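Local coordinates for listeriolysin O (Listeria monocytogenes, PDB 4CDB), which binds cholesterol-containing host membranes and, after a major conformational change, inserts into them as an oligomeric pore that lyses the cell, at residues V308-G311 and E317-I320. Residues are numbered along the deposited sequence; the frame is centred on the assembly and turned at random.
Sequences VIYG and EVQI. With NA (sodium ion), chain T.
Ile309 and Gln319 form an antiparallel hydrogen-bonded pair and satisfy each other's backbone polar groups. Ile309 N donates a hydrogen bond to Gln319 O (2.8 Å), and the return bond from Gln319 N to Ile309 O is longer, at 3.2 Å. Both donors lie in the plane of their acceptor carbonyl, with N-H...O angles of 155° and 159°, the second on a lone pair of Ile309 O. Ile309 O has a second donor, a water that lies 2.8 Å from it and donates its other hydrogen to Glu317 O. This water ties the two segments together where they diverge towards Gly311 and Glu317 and no direct backbone bond joins them. Gln319 O, besides its amide donor, receives a CA-H...O contact from Val308 CA.

On the face shared by Ile309 and Gln319 the two side chains run side by side, with their CB atoms 4.0 Å apart; Ile309 also packs on Arg262 and Val264. On the other face, Tyr310 lies alongside Val318, whose two methyls both approach the CD1-CE1 side of the ring. Val318 CG2 meets the ring edge in plane, whereas Val318 CG1 approaches obliquely, 3.7 Å from Tyr310 CE1. With CG anti to the carbonyl carbon (chi1 -54°), the Tyr310 ring extends back past Val318, and Tyr310 OH coordinates a sodium ion at 2.5 Å. The metal sits in the ring plane, with a water 3.0 Å from the sodium as a more distant ligand. Beyond Val308 and Tyr310 lies helix 187-194, while the opposite edge of strand 303-310 is hydrogen-bonded to strand 262-270.

The antiparallel pairing across a short connection is that of a beta hairpin, strands 303-310 and 319-324 of the large antiparallel sheet of a cholesterol-dependent cytolysin, with the water bridging its strands near the loop.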
loop_
_atom_site.group_PDB
_atom_site.type_symbol
_atom_site.label_atom_id
_atom_site.label_comp_id
_atom_site.label_asym_id
_atom_site.label_seq_id
_atom_site.Cartn_x
_atom_site.Cartn_y
_atom_site.Cartn_z
ATOM N N VAL A 308 -4.074 -4.978 -11.784
ATOM C CA VAL A 308 -5.304 -4.513 -12.414
ATOM C C VAL A 308 -5.017 -3.187 -13.113
ATOM O O VAL A 308 -4.577 -2.227 -12.476
ATOM C CB VAL A 308 -6.425 -4.317 -11.382
ATOM C CG1 VAL A 308 -7.702 -3.849 -12.061
ATOM C CG2 VAL A 308 -6.669 -5.610 -10.622
ATOM N N ILE A 309 -5.261 -3.135 -14.418
ATOM C CA ILE A 309 -4.881 -1.977 -15.221
ATOM C C ILE A 309 -6.091 -1.287 -15.853
ATOM O O ILE A 309 -6.880 -1.924 -16.554
ATOM C CB ILE A 309 -3.897 -2.385 -16.340
ATOM C CG1 ILE A 309 -2.774 -3.255 -15.773
ATOM C CG2 ILE A 309 -3.334 -1.158 -17.041
ATOM C CD1 ILE A 309 -1.812 -3.773 -16.824
ATOM N N TYR A 310 -6.230 0.014 -15.603
ATOM C CA TYR A 310 -7.292 0.812 -16.216
ATOM C C TYR A 310 -6.703 1.878 -17.138
ATOM O O TYR A 310 -5.664 2.465 -16.830
ATOM C CB TYR A 310 -8.152 1.496 -15.149
ATOM C CG TYR A 310 -8.725 0.567 -14.104
ATOM C CD1 TYR A 310 -9.546 -0.494 -14.462
ATOM C CD2 TYR A 310 -8.465 0.767 -12.756
ATOM C CE1 TYR A 310 -10.080 -1.339 -13.508
ATOM C CE2 TYR A 310 -8.994 -0.071 -11.792
ATOM C CZ TYR A 310 -9.801 -1.121 -12.173
ATOM O OH TYR A 310 -10.328 -1.958 -11.218
ATOM N N GLY A 311 -7.373 2.134 -18.260
ATOM C CA GLY A 311 -6.952 3.170 -19.188
ATOM C C GLY A 311 -5.624 2.894 -19.869
ATOM O O GLY A 311 -4.943 3.819 -20.322
ATOM N N GLU A 317 -10.878 -0.953 -21.926
ATOM C CA GLU A 317 -10.480 -2.326 -21.647
ATOM C C GLU A 317 -9.789 -2.438 -20.287
ATOM O O GLU A 317 -8.958 -1.600 -19.931
ATOM C CB GLU A 317 -9.555 -2.830 -22.756
ATOM C CG GLU A 317 -9.245 -4.316 -22.703
ATOM C CD GLU A 317 -8.286 -4.748 -23.799
ATOM O OE1 GLU A 317 -7.077 -4.460 -23.677
ATOM O OE2 GLU A 317 -8.740 -5.370 -24.781
ATOM N N VAL A 318 -10.146 -3.471 -19.529
ATOM C CA VAL A 318 -9.526 -3.722 -18.233
ATOM C C VAL A 318 -8.607 -4.935 -18.309
ATOM O O VAL A 318 -9.047 -6.033 -18.650
ATOM C CB VAL A 318 -10.581 -3.966 -17.144
ATOM C CG1 VAL A 318 -9.912 -4.247 -15.806
ATOM C CG2 VAL A 318 -11.506 -2.770 -17.040
ATOM N N GLN A 319 -7.331 -4.735 -17.996
ATOM C CA GLN A 319 -6.365 -5.828 -18.030
ATOM C C GLN A 319 -6.037 -6.354 -16.638
ATOM O O GLN A 319 -5.784 -5.579 -15.714
ATOM C CB GLN A 319 -5.074 -5.401 -18.732
ATOM C CG GLN A 319 -5.019 -5.756 -20.209
ATOM C CD GLN A 319 -3.602 -5.966 -20.706
ATOM O OE1 GLN A 319 -3.205 -7.086 -21.030
ATOM N NE2 GLN A 319 -2.828 -4.888 -20.769
ATOM N N ILE A 320 -6.042 -7.676 -16.500
ATOM C CA ILE A 320 -5.641 -8.322 -15.256
ATOM C C ILE A 320 -4.484 -9.292 -15.504
ATOM O O ILE A 320 -4.574 -10.176 -16.358
ATOM C CB ILE A 320 -6.819 -9.057 -14.586
ATOM C CG1 ILE A 320 -7.939 -8.070 -14.256
ATOM C CG2 ILE A 320 -6.359 -9.769 -13.324
ATOM C CD1 ILE A 320 -9.095 -8.683 -13.495
HETATM NA NA NA T . -12.070 -3.652 -11.889
HETATM O O HOH W 1 -6.403 -1.077 -19.211
HETATM O O HOH W 2 -12.915 -5.189 -9.478
#